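PDB 6EUG: beta-glucanase from Bacteroides thetaiotaomicron, which probably hydrolyses O-glycosidic bonds, with this family 43 glycosyl hydrolase part of a longer protein acting as a beta-1,3-galactosidase. Local coordinates for residues 41-46 / 76-81; 122-127 / 245-250; 141-146 / 155-160. All blocks are in the same frame, centred on the assembly; numbering follows the deposited sequence.

Interaction 1: residues 41-46 / 76-81; sequences NVINAH and NCYSST
Tyr-78 reaches from strand 74-80 to Ile-43, Asn-44 and Ala-45, tying the loop that leads into strand 48-53 to the first blade of the five-bladed beta-propeller of family 43 enzymes. The CB of Tyr-78 leaves the strand toward this loop, and the ring is the part that engages it. On the ring, CD1 and CE1 pass the methyl of Ala-45, with CE1 4.0 Å from Ala-45 CB. One face receives Ile-43 CG2, a CH-pi contact 3.9 Å from the ring centroid and only 15° off the normal. That methyl lies anti to the backbone N of Ile-43, which carries it over the ring. At the tip, Tyr-78 OH accepts from Asn-44 N at 3.0 Å and donates to a water, so both its donor and its acceptor capacity are used. Beside it, Asn-76 ND2 donates to Asn-44 O at 2.9 Å, so that the two side chains together hold both backbone polar atoms of Asn-44; the Asn-44 side chain turns to Arg-64 N. The loop also meets the last blade, where Tyr-350 OH bonds Ile-43 O and Ala-45 N. The water that accepts from Tyr-78 OH donates in turn to Val-42 O, 2.7 Å away.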
loop_
_atom_site.group_PDB
_atom_site.type_symbol
_atom_site.label_atom_id
_atom_site.label_comp_id
_atom_site.label_asym_id
_atom_site.label_seq_id
_atom_site.Cartn_x
_atom_site.Cartn_y
_atom_site.Cartn_z
ATOM N N ASN A 41 -7.712 -15.159 -20.231
ATOM C CA ASN A 41 -7.192 -15.706 -18.960
ATOM C C ASN A 41 -7.568 -14.792 -17.791
ATOM O O ASN A 41 -7.583 -13.568 -17.929
ATOM C CB ASN A 41 -5.665 -15.871 -19.024
ATOM C CG ASN A 41 -5.236 -16.904 -20.070
ATOM O OD1 ASN A 41 -4.284 -16.685 -20.844
ATOM N ND2 ASN A 41 -5.956 -18.013 -20.119
ATOM N N VAL A 42 -7.888 -15.386 -16.645
ATOM C CA VAL A 42 -8.258 -14.593 -15.454
ATOM C C VAL A 42 -7.133 -13.589 -15.094
ATOM O O VAL A 42 -5.946 -13.949 -15.106
ATOM C CB VAL A 42 -8.626 -15.527 -14.263
ATOM C CG1 VAL A 42 -8.820 -14.731 -12.969
ATOM C CG2 VAL A 42 -9.916 -16.291 -14.582
ATOM N N ILE A 43 -7.497 -12.327 -14.821
ATOM C CA ILE A 43 -6.515 -11.302 -14.444
ATOM C C ILE A 43 -6.007 -11.612 -13.040
ATOM O O ILE A 43 -6.811 -11.781 -12.116
ATOM C CB ILE A 43 -7.100 -9.854 -14.516
ATOM C CG1 ILE A 43 -7.488 -9.532 -15.988
ATOM C CG2 ILE A 43 -6.107 -8.838 -13.944
ATOM C CD1 ILE A 43 -8.175 -8.187 -16.212
ATOM N N ASN A 44 -4.683 -11.645 -12.888
ATOM C CA ASN A 44 -3.996 -12.010 -11.645
ATOM C C ASN A 44 -3.054 -10.865 -11.242
ATOM O O ASN A 44 -1.884 -10.871 -11.591
ATOM C CB ASN A 44 -3.256 -13.355 -11.878
ATOM C CG ASN A 44 -2.761 -14.017 -10.589
ATOM O OD1 ASN A 44 -2.901 -13.478 -9.484
ATOM N ND2 ASN A 44 -2.232 -15.243 -10.732
ATOM N N ALA A 45 -3.602 -9.873 -10.508
ATOM C CA ALA A 45 -2.908 -8.643 -10.133
ATOM C C ALA A 45 -3.531 -8.083 -8.852
ATOM O O ALA A 45 -4.172 -7.018 -8.845
ATOM C CB ALA A 45 -2.966 -7.604 -11.234
ATOM N N HIS A 46 -3.265 -8.790 -7.759
ATOM C CA HIS A 46 -3.910 -8.494 -6.445
ATOM C C HIS A 46 -3.057 -7.488 -5.612
ATOM O O HIS A 46 -1.844 -7.368 -5.803
ATOM C CB HIS A 46 -4.173 -9.837 -5.698
ATOM C CG HIS A 46 -4.821 -10.889 -6.551
ATOM N ND1 HIS A 46 -6.197 -11.016 -6.705
ATOM C CD2 HIS A 46 -4.268 -11.792 -7.400
ATOM C CE1 HIS A 46 -6.451 -11.977 -7.577
ATOM N NE2 HIS A 46 -5.302 -12.439 -8.041
ATOM N N ASN A 76 3.082 -9.205 -11.328
ATOM C CA ASN A 76 2.488 -9.291 -12.683
ATOM C C ASN A 76 2.138 -7.894 -13.193
ATOM O O ASN A 76 1.937 -6.980 -12.377
ATOM C CB ASN A 76 1.213 -10.173 -12.592
ATOM C CG ASN A 76 0.985 -11.087 -13.786
ATOM O OD1 ASN A 76 1.802 -11.187 -14.707
ATOM N ND2 ASN A 76 -0.131 -11.819 -13.740
ATOM N N CYS A 77 2.044 -7.729 -14.517
ATOM C CA CYS A 77 1.646 -6.463 -15.165
ATOM C C CYS A 77 0.651 -6.666 -16.329
ATOM O O CYS A 77 0.852 -7.565 -17.179
ATOM C CB CYS A 77 2.877 -5.761 -15.705
ATOM S SG CYS A 77 2.671 -4.221 -16.613
ATOM N N TYR A 78 -0.357 -5.790 -16.378
ATOM C CA TYR A 78 -1.346 -5.695 -17.489
ATOM C C TYR A 78 -1.379 -4.268 -18.029
ATOM O O TYR A 78 -1.165 -3.313 -17.262
ATOM C CB TYR A 78 -2.745 -6.125 -17.019
ATOM C CG TYR A 78 -2.820 -7.591 -16.559
ATOM C CD1 TYR A 78 -2.388 -7.982 -15.294
ATOM C CD2 TYR A 78 -3.240 -8.594 -17.417
ATOM C CE1 TYR A 78 -2.446 -9.309 -14.870
ATOM C CE2 TYR A 78 -3.283 -9.937 -17.020
ATOM C CZ TYR A 78 -2.869 -10.304 -15.745
ATOM O OH TYR A 78 -2.902 -11.636 -15.284
ATOM N N SER A 79 -1.724 -4.109 -19.322
ATOM C CA SER A 79 -1.798 -2.750 -19.932
ATOM C C SER A 79 -3.146 -2.530 -20.640
ATOM O O SER A 79 -3.800 -3.507 -20.995
ATOM C CB SER A 79 -0.651 -2.496 -20.910
ATOM O OG SER A 79 -0.735 -3.346 -22.043
ATOM N N SER A 80 -3.561 -1.260 -20.766
ATOM C CA SER A 80 -4.843 -0.895 -21.404
ATOM C C SER A 80 -4.840 0.547 -21.898
ATOM O O SER A 80 -4.286 1.405 -21.250
ATOM C CB SER A 80 -5.981 -1.003 -20.395
ATOM O OG SER A 80 -7.257 -0.864 -21.027
ATOM N N THR A 81 -5.521 0.825 -23.008
ATOM C CA THR A 81 -5.747 2.216 -23.412
ATOM C C THR A 81 -7.075 2.756 -22.839
ATOM O O THR A 81 -7.284 3.982 -22.836
ATOM C CB THR A 81 -5.790 2.344 -24.936
ATOM O OG1 THR A 81 -6.804 1.474 -25.441
ATOM C CG2 THR A 81 -4.451 1.957 -25.560
HETATM O O HOH W 1 -4.049 -13.398 -17.002
#

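Interaction 2: residues 122-127 / 245-250; sequences KFVMWL and DYLSHT
Trp-126 and Val-124, two residues apart on strand 122-130, both point their side chains at the turn 245-250 and come up against Tyr-246 O, one by a hydrogen bond and the other by packing. With Trp-126 CG anti to the carbonyl carbon, the indole leaves the strand for the turn and meets the Tyr-246 carbonyl with its edge: Trp-126 NE1 donates to Tyr-246 O at 3.0 Å, the oxygen lying close to the ring plane and the N-H coming in nearly along the C=O axis, at a C=O...N angle of 174°. The bond itself is somewhat bent, 148° at the hydrogen, but it satisfies the buried indole nitrogen and helps to hold the indole's rotation about CB-CG. Val-124 packs beside it, CG1 3.6 Å from the same Tyr-246 O and CG2 4.1 Å from Tyr-246 CB; the phenol beyond heads elsewhere, to Gly-223 O.

Whereas these three residues are buried, the side formed by Leu-247, Ser-248 and His-249 is only partly so. Leu-247 directs its CB away, yet its CD2 folds back to within 3.9 Å of Val-124 CG1. Ser-248 offers little more than its backbone near the indole edge. His-249 brings CE1 to 3.6 Å from Trp-126 CH2, but the two rings meet obliquely, planes 57° apart, and His-249 NE2 is bonded to His-227. An Asx turn shapes the segment, Leu-247 N donating to Asp-245 OD1 at 3.1 Å. Since 245-250 links strands 236-242 and 252-256, this is an interface between the second and third blades of a five-bladed propeller.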
loop_
_atom_site.group_PDB
_atom_site.type_symbol
_atom_site.label_atom_id
_atom_site.label_comp_id
_atom_site.label_asym_id
_atom_site.label_seq_id
_atom_site.Cartn_x
_atom_site.Cartn_y
_atom_site.Cartn_z
ATOM N N LYS A 122 13.265 7.278 -14.927
ATOM C CA LYS A 122 13.128 5.839 -14.582
ATOM C C LYS A 122 11.786 5.506 -13.931
ATOM O O LYS A 122 11.189 6.361 -13.243
ATOM C CB LYS A 122 14.232 5.438 -13.600
ATOM C CG LYS A 122 15.653 5.779 -14.009
ATOM C CD LYS A 122 16.058 5.040 -15.269
ATOM C CE LYS A 122 17.561 5.160 -15.507
ATOM N NZ LYS A 122 17.912 4.728 -16.886
ATOM N N PHE A 123 11.371 4.241 -14.058
ATOM C CA PHE A 123 10.232 3.701 -13.300
ATOM C C PHE A 123 10.723 2.975 -12.048
ATOM O O PHE A 123 11.588 2.111 -12.128
ATOM C CB PHE A 123 9.417 2.755 -14.166
ATOM C CG PHE A 123 8.807 3.439 -15.358
ATOM C CD1 PHE A 123 9.552 3.605 -16.531
ATOM C CD2 PHE A 123 7.516 3.952 -15.302
ATOM C CE1 PHE A 123 9.000 4.262 -17.633
ATOM C CE2 PHE A 123 6.964 4.612 -16.403
ATOM C CZ PHE A 123 7.702 4.748 -17.562
ATOM N N VAL A 124 10.153 3.347 -10.890
ATOM C CA VAL A 124 10.613 2.842 -9.611
ATOM C C VAL A 124 9.463 2.072 -8.932
ATOM O O VAL A 124 8.387 2.649 -8.674
ATOM C CB VAL A 124 11.084 4.001 -8.712
ATOM C CG1 VAL A 124 11.609 3.458 -7.385
ATOM C CG2 VAL A 124 12.139 4.853 -9.449
ATOM N N MET A 125 9.710 0.790 -8.651
ATOM C CA MET A 125 8.783 -0.115 -7.920
ATOM C C MET A 125 9.214 -0.297 -6.462
ATOM O O MET A 125 10.381 -0.609 -6.184
ATOM C CB MET A 125 8.730 -1.491 -8.590
ATOM C CG MET A 125 7.638 -2.418 -8.066
ATOM S SD MET A 125 7.721 -4.087 -8.768
ATOM C CE MET A 125 7.029 -3.822 -10.411
ATOM N N TRP A 126 8.268 -0.087 -5.535
ATOM C CA TRP A 126 8.458 -0.458 -4.139
ATOM C C TRP A 126 7.437 -1.542 -3.813
ATOM O O TRP A 126 6.333 -1.566 -4.386
ATOM C CB TRP A 126 8.273 0.752 -3.188
ATOM C CG TRP A 126 9.463 1.733 -3.185
ATOM C CD1 TRP A 126 9.680 2.749 -4.054
ATOM C CD2 TRP A 126 10.546 1.783 -2.237
ATOM N NE1 TRP A 126 10.823 3.422 -3.727
ATOM C CE2 TRP A 126 11.359 2.883 -2.593
ATOM C CE3 TRP A 126 10.891 1.028 -1.114
ATOM C CZ2 TRP A 126 12.533 3.209 -1.902
ATOM C CZ3 TRP A 126 12.046 1.359 -0.413
ATOM C CH2 TRP A 126 12.854 2.453 -0.815
ATOM N N LEU A 127 7.807 -2.441 -2.906
ATOM C CA LEU A 127 6.905 -3.522 -2.487
ATOM C C LEU A 127 7.233 -3.989 -1.065
ATOM O O LEU A 127 8.329 -3.732 -0.573
ATOM C CB LEU A 127 6.960 -4.665 -3.504
ATOM C CG LEU A 127 8.341 -5.311 -3.644
ATOM C CD1 LEU A 127 8.196 -6.813 -3.750
ATOM C CD2 LEU A 127 9.144 -4.778 -4.823
ATOM N N ASP A 245 15.915 10.617 -6.379
ATOM C CA ASP A 245 15.844 9.563 -7.408
ATOM C C ASP A 245 14.796 8.454 -7.075
ATOM O O ASP A 245 14.577 7.536 -7.877
ATOM C CB ASP A 245 17.235 8.935 -7.728
ATOM C CG ASP A 245 17.882 8.242 -6.554
ATOM O OD1 ASP A 245 17.258 8.157 -5.459
ATOM O OD2 ASP A 245 19.057 7.820 -6.717
ATOM N N TYR A 246 14.140 8.610 -5.928
ATOM C CA TYR A 246 13.122 7.680 -5.405
ATOM C C TYR A 246 13.674 6.333 -4.983
ATOM O O TYR A 246 12.892 5.428 -4.677
ATOM C CB TYR A 246 11.889 7.502 -6.342
ATOM C CG TYR A 246 11.133 8.745 -6.758
ATOM C CD1 TYR A 246 11.322 9.980 -6.123
ATOM C CD2 TYR A 246 10.198 8.685 -7.795
ATOM C CE1 TYR A 246 10.629 11.114 -6.542
ATOM C CE2 TYR A 246 9.512 9.815 -8.209
ATOM C CZ TYR A 246 9.711 11.021 -7.573
ATOM O OH TYR A 246 8.990 12.153 -8.006
ATOM N N LEU A 247 14.998 6.186 -4.860
ATOM C CA LEU A 247 15.572 4.851 -4.603
ATOM C C LEU A 247 15.952 4.585 -3.151
ATOM O O LEU A 247 16.329 3.457 -2.831
ATOM C CB LEU A 247 16.815 4.601 -5.505
ATOM C CG LEU A 247 16.581 4.759 -6.992
ATOM C CD1 LEU A 247 17.895 4.497 -7.758
ATOM C CD2 LEU A 247 15.442 3.915 -7.534
ATOM N N SER A 248 15.808 5.586 -2.272
ATOM C CA SER A 248 16.138 5.452 -0.861
ATOM C C SER A 248 15.348 6.472 -0.055
ATOM O O SER A 248 14.685 7.345 -0.660
ATOM C CB SER A 248 17.652 5.612 -0.651
ATOM O OG SER A 248 18.073 6.962 -0.874
ATOM N N HIS A 249 15.430 6.371 1.270
ATOM C CA HIS A 249 14.744 7.304 2.205
ATOM C C HIS A 249 15.706 8.411 2.656
ATOM O O HIS A 249 16.917 8.176 2.732
ATOM C CB HIS A 249 14.222 6.579 3.419
ATOM C CG HIS A 249 13.267 5.465 3.116
ATOM N ND1 HIS A 249 13.667 4.154 2.956
ATOM C CD2 HIS A 249 11.922 5.468 2.954
ATOM C CE1 HIS A 249 12.607 3.411 2.693
ATOM N NE2 HIS A 249 11.538 4.175 2.738
ATOM N N THR A 250 15.188 9.608 2.969
ATOM C CA THR A 250 16.047 10.728 3.423
ATOM C C THR A 250 16.353 10.778 4.931
ATOM O O THR A 250 17.305 11.449 5.337
ATOM C CB THR A 250 15.430 12.083 3.070
ATOM O OG1 THR A 250 14.208 12.230 3.808
ATOM C CG2 THR A 250 15.171 12.183 1.571
#

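Interaction 3: residues 141-146 / 155-160; sequences AAVAVS and FIRSGR
An antiparallel beta hairpin with a classic beta bulge joins strand 140-146 to strand 154-159, and the bulge lies where Ile-156 and Arg-157 both face Val-143. The strands run at 165° to each other. Before the irregularity the ladder is regular: Ala-141 and Gly-159 form a hydrogen-bonded pair with bonds in both directions, Gly-159 N reaching Ala-141 O at 3.0 Å, and Ala-142 faces Ser-158 as a non-hydrogen-bonded pair. At the bulge Val-143 serves two partners, donating from its N to Arg-157 O and accepting at its O from Ile-156 N, each at 3.0 Å. The extra residue is accommodated by a backbone psi of -63° at Ile-156, far from an extended value, and the register resumes one residue on with Ala-144 opposite Phe-155.

Around the bulge the side chains divide between the two faces. On one, Ala-142, Ala-144, Phe-155 and Ser-158 lie together, and the Phe-155 ring edge approaches Ala-142 CB, 4.2 Å from Phe-155 CE1. Ala-144 CB instead meets the Phe-155 backbone at CA, 3.9 Å away. Elsewhere Ile-156 bridges two valines: its CB packs 4.1 Å from Val-143 CG1, which sits between the backbone N and the carbonyl carbon (chi1 68°), and its CD1 extends to 3.9 Å from Val-145 CG1. Ile-156 CG2 also lies over the centre of the Arg-157 guanidinium. Ser-158 OG is hydrogen-bonded to Asp-102 and Arg-140. Strand 154-159 is one edge of its four-stranded blade, with strand 108-117 at the other, while strand 140-146 continues the sheet inward, where Ala-142 and Ala-144 bond to Leu-127 and Met-125 of strand 122-130.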
loop_
_atom_site.group_PDB
_atom_site.type_symbol
_atom_site.label_atom_id
_atom_site.label_comp_id
_atom_site.label_asym_id
_atom_site.label_seq_id
_atom_site.Cartn_x
_atom_site.Cartn_y
_atom_site.Cartn_z
ATOM N N ALA A 141 10.700 -3.300 3.265
ATOM C CA ALA A 141 10.354 -2.740 1.966
ATOM C C ALA A 141 11.501 -3.010 1.010
ATOM O O ALA A 141 12.662 -2.918 1.392
ATOM C CB ALA A 141 10.079 -1.249 2.043
ATOM N N ALA A 142 11.152 -3.319 -0.223
ATOM C CA ALA A 142 12.142 -3.515 -1.307
ATOM C C ALA A 142 11.946 -2.516 -2.451
ATOM O O ALA A 142 10.822 -2.111 -2.712
ATOM C CB ALA A 142 12.043 -4.923 -1.832
ATOM N N VAL A 143 13.029 -2.223 -3.192
ATOM C CA VAL A 143 12.975 -1.284 -4.312
ATOM C C VAL A 143 13.678 -1.891 -5.548
ATOM O O VAL A 143 14.688 -2.591 -5.440
ATOM C CB VAL A 143 13.551 0.105 -3.931
ATOM C CG1 VAL A 143 15.033 0.076 -3.676
ATOM C CG2 VAL A 143 13.257 1.154 -5.000
ATOM N N ALA A 144 13.053 -1.664 -6.701
ATOM C CA ALA A 144 13.540 -2.119 -8.000
ATOM C C ALA A 144 13.293 -1.029 -9.085
ATOM O O ALA A 144 12.475 -0.143 -8.873
ATOM C CB ALA A 144 12.853 -3.435 -8.368
ATOM N N VAL A 145 14.024 -1.100 -10.229
ATOM C CA VAL A 145 14.031 -0.001 -11.225
ATOM C C VAL A 145 13.951 -0.568 -12.659
ATOM O O VAL A 145 14.457 -1.666 -12.915
ATOM C CB VAL A 145 15.272 0.906 -11.018
ATOM C CG1 VAL A 145 16.580 0.218 -11.403
ATOM C CG2 VAL A 145 15.122 2.237 -11.775
ATOM N N SER A 146 13.259 0.147 -13.553
ATOM C CA SER A 146 13.156 -0.179 -14.975
ATOM C C SER A 146 13.235 1.090 -15.866
ATOM O O SER A 146 12.789 2.151 -15.460
ATOM C CB SER A 146 11.818 -0.857 -15.259
ATOM O OG SER A 146 11.704 -1.288 -16.602
ATOM N N PHE A 155 16.037 -5.614 -9.346
ATOM C CA PHE A 155 16.078 -5.489 -7.874
ATOM C C PHE A 155 17.335 -4.712 -7.465
ATOM O O PHE A 155 18.436 -4.954 -8.010
ATOM C CB PHE A 155 16.094 -6.891 -7.187
ATOM C CG PHE A 155 16.339 -6.856 -5.699
ATOM C CD1 PHE A 155 15.285 -6.638 -4.818
ATOM C CD2 PHE A 155 17.620 -7.024 -5.161
ATOM C CE1 PHE A 155 15.492 -6.585 -3.447
ATOM C CE2 PHE A 155 17.833 -6.952 -3.783
ATOM C CZ PHE A 155 16.769 -6.743 -2.917
ATOM N N ILE A 156 17.158 -3.773 -6.544
ATOM C CA ILE A 156 18.280 -3.006 -5.973
ATOM C C ILE A 156 18.608 -3.444 -4.557
ATOM O O ILE A 156 19.721 -3.843 -4.292
ATOM C CB ILE A 156 18.045 -1.480 -6.016
ATOM C CG1 ILE A 156 17.814 -1.013 -7.447
ATOM C CG2 ILE A 156 19.229 -0.750 -5.399
ATOM C CD1 ILE A 156 17.345 0.425 -7.555
ATOM N N ARG A 157 17.680 -3.270 -3.617
ATOM C CA ARG A 157 17.945 -3.607 -2.206
ATOM C C ARG A 157 16.634 -3.658 -1.404
ATOM O O ARG A 157 15.576 -3.295 -1.936
ATOM C CB ARG A 157 18.932 -2.610 -1.577
ATOM C CG ARG A 157 18.320 -1.253 -1.270
ATOM C CD ARG A 157 19.273 -0.254 -0.621
ATOM N NE ARG A 157 20.279 0.210 -1.590
ATOM C CZ ARG A 157 20.186 1.258 -2.431
ATOM N NH1 ARG A 157 21.219 1.504 -3.247
ATOM N NH2 ARG A 157 19.102 2.045 -2.516
ATOM N N SER A 158 16.724 -4.203 -0.184
ATOM C CA SER A 158 15.583 -4.284 0.742
ATOM C C SER A 158 16.062 -3.996 2.149
ATOM O O SER A 158 17.265 -4.114 2.467
ATOM C CB SER A 158 14.878 -5.657 0.685
ATOM O OG SER A 158 15.602 -6.687 1.373
ATOM N N GLY A 159 15.126 -3.618 3.015
ATOM C CA GLY A 159 15.483 -3.366 4.395
ATOM C C GLY A 159 14.322 -2.767 5.169
ATOM O O GLY A 159 13.313 -2.366 4.583
ATOM N N ARG A 160 14.485 -2.704 6.489
ATOM C CA ARG A 160 13.645 -1.875 7.342
ATOM C C ARG A 160 14.032 -0.396 7.107
ATOM O O ARG A 160 15.101 -0.084 6.506
ATOM C CB ARG A 160 13.730 -2.303 8.825
ATOM C CG ARG A 160 13.098 -3.664 9.146
ATOM C CD ARG A 160 13.026 -3.973 10.634
ATOM N NE ARG A 160 12.348 -5.256 10.852
ATOM C CZ ARG A 160 12.081 -5.802 12.028
ATOM N NH1 ARG A 160 12.446 -5.203 13.142
ATOM N NH2 ARG A 160 11.431 -6.958 12.097
#

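Overall arrangement
From the N terminus, interaction 1 comes first: it closes a loop of 29 residues within the first blade, tying the lead-in 41-46 to strand 74-80, and is complete before the others begin. Interaction 2 opens on strand 122-130 and closes only at 245-250, a span of 117 residues that takes in three helices and joins the second blade to the third. Interaction 3, a short hairpin, nests inside that span. Interactions 2 and 3 have centres about 8 Å apart and touch, because strands 122-130 and 140-146 are neighbours in one sheet; Trp-126 packs on Val-143. Interaction 1 stands apart, its centre about 23 Å and 22 Å from those of interactions 2 and 3.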